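Haloacid dehalogenase-like hydrolase (Salmonella enterica subsp. enterica serovar Typhi, PDB 4EZE) probably catalyses the magnesium-dependent hydrolysis of O-phosphoserine to serine and phosphate, the last step of serine biosynthesis, as a member of the HAD-like hydrolase superfamily. Local coordinates at residues A[151-156]-A[241-246]; A[276-281]-A[295-300]. One frame throughout, in Å; residues are numbered along the deposited sequence.

Overall arrangement
In a Rossmann-like HAD core with a helical cap, two contacts lie with their centres about 19 Å apart. Contact 1 (151-156 with 241-246) comes first along the chain and closes before contact 2 (276-281 with 295-300) begins. Contact 1 joins cap helix 152-161 to the chain entering helix 244-258, about 19 Å from the centre of the molecule. Contact 2, about 10 Å from that centre, joins helix 275-280 to the link between helix 291-296 and strand 299-301, an outermost strand of the six-stranded parallel sheet. The two meet where A244 O packs on P276 CB. One contact thus ties cap to core, while the other packs helix 275-280 against the residues leading into strand 299-301.

Contact 1: A[151-156]-A[241-246]; sequences DFNASF and IMNAAN
The junction between the helical cap and the Rossmann-like core of a HAD phosphatase is bridged here by N153, near the start of helix 152-161, which meets I241 and N243 on the approach to helix 244-258. No hydrogen bond crosses; the fit depends on van der Waals contact. The N153 amide runs alongside I241, the two side chains pointing in opposite directions, with ND2 3.8 Å from I241 CB. The CG2 methyl of I241 passes 4.0 Å from N153 CG, and it also makes a looser contact, 4.5 Å, with F156 CD2 one turn further along the helix. The F156 side chain lies about 8 Å from that of D116, the predicted proton donor, which places this seam close to the active site. N153 OD1 comes against N243 CB at 3.4 Å, while the two amide planes are inclined by 45°. N243 is the N-cap of helix 244-258. Its chi1 of 57° sets CG between the backbone N and the carbonyl carbon, turning the amide oxygen back over the first turn, where N243 OD1 accepts from N246 N at 2.9 Å, with an N-H...O angle of 159°.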
# COMPACT_ATOMS: atom_id res chain seq x y z
N ASP A 151 -0.57 24.33 -1.04
CA ASP A 151 0.02 23.27 -1.86
C ASP A 151 0.71 22.20 -1.01
O ASP A 151 1.28 22.49 0.03
CB ASP A 151 1.03 23.84 -2.85
CG ASP A 151 1.50 22.81 -3.85
OD1 ASP A 151 2.58 22.99 -4.44
OD2 ASP A 151 0.78 21.81 -4.04
N PHE A 152 0.65 20.96 -1.48
CA PHE A 152 1.23 19.84 -0.77
C PHE A 152 2.74 19.96 -0.57
O PHE A 152 3.26 19.55 0.46
CB PHE A 152 0.89 18.54 -1.47
CG PHE A 152 -0.57 18.38 -1.73
CD1 PHE A 152 -1.44 18.12 -0.68
CD2 PHE A 152 -1.08 18.51 -3.00
CE1 PHE A 152 -2.78 17.98 -0.91
CE2 PHE A 152 -2.43 18.36 -3.23
CZ PHE A 152 -3.28 18.10 -2.18
N ASN A 153 3.44 20.47 -1.56
CA ASN A 153 4.86 20.68 -1.41
C ASN A 153 5.10 21.69 -0.30
O ASN A 153 5.99 21.52 0.53
CB ASN A 153 5.49 21.18 -2.71
CG ASN A 153 5.71 20.07 -3.71
OD1 ASN A 153 5.06 19.04 -3.66
ND2 ASN A 153 6.62 20.29 -4.63
N ALA A 154 4.28 22.73 -0.28
CA ALA A 154 4.38 23.78 0.73
C ALA A 154 3.93 23.23 2.09
O ALA A 154 4.43 23.63 3.14
CB ALA A 154 3.57 25.01 0.31
N SER A 155 3.01 22.27 2.06
CA SER A 155 2.68 21.52 3.27
C SER A 155 3.93 20.81 3.77
O SER A 155 4.30 20.92 4.95
CB SER A 155 1.60 20.48 2.98
OG SER A 155 1.58 19.48 3.98
N PHE A 156 4.58 20.08 2.88
CA PHE A 156 5.79 19.37 3.27
C PHE A 156 6.89 20.33 3.75
O PHE A 156 7.51 20.12 4.79
CB PHE A 156 6.31 18.48 2.12
CG PHE A 156 7.55 17.72 2.47
CD1 PHE A 156 7.47 16.54 3.21
CD2 PHE A 156 8.81 18.21 2.14
CE1 PHE A 156 8.62 15.86 3.58
CE2 PHE A 156 9.96 17.52 2.50
CZ PHE A 156 9.87 16.35 3.23
N ILE A 241 11.00 18.16 -5.11
CA ILE A 241 10.43 17.43 -3.98
C ILE A 241 9.67 16.22 -4.49
O ILE A 241 9.08 16.28 -5.56
CB ILE A 241 9.52 18.36 -3.14
CG1 ILE A 241 10.37 19.27 -2.25
CG2 ILE A 241 8.53 17.56 -2.30
CD1 ILE A 241 9.80 20.65 -2.08
N MET A 242 9.69 15.14 -3.71
CA MET A 242 9.00 13.91 -4.07
C MET A 242 7.51 14.05 -3.83
O MET A 242 7.00 13.62 -2.81
CB MET A 242 9.54 12.74 -3.24
CG MET A 242 8.94 11.38 -3.57
SD MET A 242 9.61 10.58 -5.06
CE MET A 242 11.00 9.67 -4.36
N ASN A 243 6.80 14.66 -4.77
CA ASN A 243 5.35 14.76 -4.67
C ASN A 243 4.73 13.55 -5.34
O ASN A 243 5.42 12.56 -5.58
CB ASN A 243 4.83 16.06 -5.33
CG ASN A 243 5.24 16.18 -6.78
OD1 ASN A 243 5.70 15.22 -7.41
ND2 ASN A 243 5.07 17.37 -7.33
N ALA A 244 3.43 13.66 -5.65
CA ALA A 244 2.65 12.51 -6.12
C ALA A 244 3.14 12.07 -7.49
O ALA A 244 3.43 10.90 -7.72
CB ALA A 244 1.16 12.84 -6.13
N ALA A 245 3.25 13.02 -8.41
CA ALA A 245 3.73 12.70 -9.75
C ALA A 245 5.16 12.14 -9.72
O ALA A 245 5.52 11.22 -10.47
CB ALA A 245 3.62 13.94 -10.64
N ASN A 246 5.98 12.65 -8.81
CA ASN A 246 7.32 12.07 -8.69
C ASN A 246 7.39 10.66 -8.10
O ASN A 246 8.37 9.94 -8.31
CB ASN A 246 8.27 13.00 -7.97
CG ASN A 246 9.12 13.80 -8.94
OD1 ASN A 246 9.60 14.89 -8.63
ND2 ASN A 246 9.29 13.25 -10.14

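Contact 2: A[276-281]-A[295-300]; sequences PMLEHA and EKIHHQ
L278 and I297 cross at about a right angle, the side chain of one lying athwart the other. I297 meets the leucine with two atoms: its CD1 methyl comes to 3.8 Å from L278 CB, and its CG1 lies 4.1 Å from L278 CD1. Both torsions of the isoleucine matter for this, since CG1 stands beside the backbone N (chi1 -49°) and chi2 of -74° then swings CD1 toward E279 CG, while it stays within contact of L278 CB. With I297 CD1 3.9 Å from E279 CG, the isoleucine packs on two successive residues of helix 275-280. That helix and the 295-300 segment belong to the Rossmann-like core of the HAD fold, where the helix follows strand 265-269 and the segment leads into strand 299-301 of the parallel sheet. On the inner side L278 also touches A267 of strand 265-269, and its side chain is about 7 Å from that of D114, the predicted nucleophile. Toward the solvent E279 and K296 pass obliquely. The glutamate chain, extended beyond CG, carries OE1 to within 3.3 Å of K296 CD, so the carboxylate meets the aliphatic shaft of the lysine. K296 bends at its last torsion, and NZ stays 5.2 Å from E279 OE1: the opposite charges may attract at that range, but they form no salt bridge. Beyond the apolar centre Q300 NE2 donates to I297 O at 3.1 Å, its partner lying almost in the plane of the Q300 amide, and Q300 OE1 is bonded to N302 ND2.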
# COMPACT_ATOMS: atom_id res chain seq x y z
N PRO A 276 -1.44 8.46 -8.48
CA PRO A 276 -0.72 8.36 -9.75
C PRO A 276 0.11 7.09 -9.80
O PRO A 276 0.06 6.34 -10.78
CB PRO A 276 0.17 9.58 -9.73
CG PRO A 276 -0.64 10.58 -8.98
CD PRO A 276 -1.31 9.80 -7.88
N MET A 277 0.84 6.84 -8.72
CA MET A 277 1.63 5.63 -8.59
C MET A 277 0.79 4.35 -8.61
O MET A 277 1.17 3.36 -9.22
CB MET A 277 2.45 5.69 -7.30
CG MET A 277 3.34 4.50 -7.08
SD MET A 277 4.42 4.73 -5.65
CE MET A 277 3.29 4.31 -4.32
N LEU A 278 -0.36 4.34 -7.94
CA LEU A 278 -1.17 3.13 -7.94
C LEU A 278 -1.90 2.92 -9.27
O LEU A 278 -2.14 1.78 -9.70
CB LEU A 278 -2.21 3.16 -6.81
CG LEU A 278 -1.74 3.33 -5.37
CD1 LEU A 278 -2.97 3.40 -4.50
CD2 LEU A 278 -0.87 2.17 -4.95
N GLU A 279 -2.28 4.02 -9.90
CA GLU A 279 -2.98 3.92 -11.17
C GLU A 279 -2.02 3.46 -12.25
O GLU A 279 -2.40 2.73 -13.15
CB GLU A 279 -3.63 5.24 -11.56
CG GLU A 279 -4.96 5.46 -10.87
CD GLU A 279 -5.48 6.88 -11.03
OE1 GLU A 279 -6.70 7.05 -11.23
OE2 GLU A 279 -4.66 7.83 -10.96
N HIS A 280 -0.77 3.86 -12.12
CA HIS A 280 0.24 3.41 -13.07
C HIS A 280 0.58 1.92 -12.90
O HIS A 280 0.71 1.20 -13.88
CB HIS A 280 1.50 4.24 -12.97
CG HIS A 280 2.66 3.66 -13.72
ND1 HIS A 280 2.84 3.86 -15.07
CD2 HIS A 280 3.67 2.86 -13.31
CE1 HIS A 280 3.93 3.22 -15.46
NE2 HIS A 280 4.46 2.61 -14.41
N ALA A 281 0.74 1.45 -11.67
CA ALA A 281 1.08 0.04 -11.47
C ALA A 281 0.12 -0.88 -12.21
O ALA A 281 -1.06 -0.55 -12.40
CB ALA A 281 1.07 -0.30 -9.99
N GLU A 295 -12.16 4.56 -4.24
CA GLU A 295 -13.06 4.70 -5.38
C GLU A 295 -12.40 4.54 -6.73
O GLU A 295 -13.02 4.07 -7.68
CB GLU A 295 -13.83 6.01 -5.33
CG GLU A 295 -14.96 6.01 -4.31
CD GLU A 295 -15.94 7.14 -4.55
OE1 GLU A 295 -16.23 7.42 -5.73
OE2 GLU A 295 -16.42 7.73 -3.56
N LYS A 296 -11.13 4.93 -6.85
CA LYS A 296 -10.45 4.68 -8.12
C LYS A 296 -9.73 3.34 -8.15
O LYS A 296 -9.55 2.76 -9.22
CB LYS A 296 -9.48 5.82 -8.45
CG LYS A 296 -10.18 7.14 -8.70
CD LYS A 296 -9.37 8.03 -9.63
CE LYS A 296 -9.88 9.46 -9.61
NZ LYS A 296 -9.73 10.08 -8.26
N ILE A 297 -9.32 2.82 -6.99
CA ILE A 297 -8.52 1.59 -6.98
C ILE A 297 -9.28 0.39 -6.44
O ILE A 297 -9.70 0.38 -5.29
CB ILE A 297 -7.22 1.75 -6.19
CG1 ILE A 297 -6.48 3.03 -6.64
CG2 ILE A 297 -6.38 0.49 -6.34
CD1 ILE A 297 -5.82 2.95 -8.01
N HIS A 298 -9.39 -0.63 -7.29
CA HIS A 298 -10.33 -1.72 -7.09
C HIS A 298 -9.76 -2.98 -6.46
O HIS A 298 -10.51 -3.86 -6.00
CB HIS A 298 -11.00 -2.03 -8.43
CG HIS A 298 -11.77 -0.87 -8.97
ND1 HIS A 298 -12.51 -0.94 -10.13
CD2 HIS A 298 -11.93 0.39 -8.50
CE1 HIS A 298 -13.08 0.23 -10.36
NE2 HIS A 298 -12.75 1.05 -9.38
N HIS A 299 -8.43 -3.07 -6.41
CA HIS A 299 -7.79 -4.06 -5.53
C HIS A 299 -7.63 -3.40 -4.16
O HIS A 299 -7.06 -2.31 -4.06
CB HIS A 299 -6.41 -4.43 -6.06
CG HIS A 299 -6.44 -5.22 -7.34
ND1 HIS A 299 -7.14 -6.40 -7.46
CD2 HIS A 299 -5.79 -5.04 -8.51
CE1 HIS A 299 -6.94 -6.90 -8.67
NE2 HIS A 299 -6.13 -6.09 -9.33
N GLN A 300 -8.12 -4.04 -3.10
CA GLN A 300 -8.07 -3.41 -1.79
C GLN A 300 -7.84 -4.42 -0.69
O GLN A 300 -8.30 -5.58 -0.75
CB GLN A 300 -9.38 -2.68 -1.46
CG GLN A 300 -9.82 -1.62 -2.49
CD GLN A 300 -11.21 -1.08 -2.19
OE1 GLN A 300 -11.80 -1.41 -1.17
NE2 GLN A 300 -11.76 -0.27 -3.12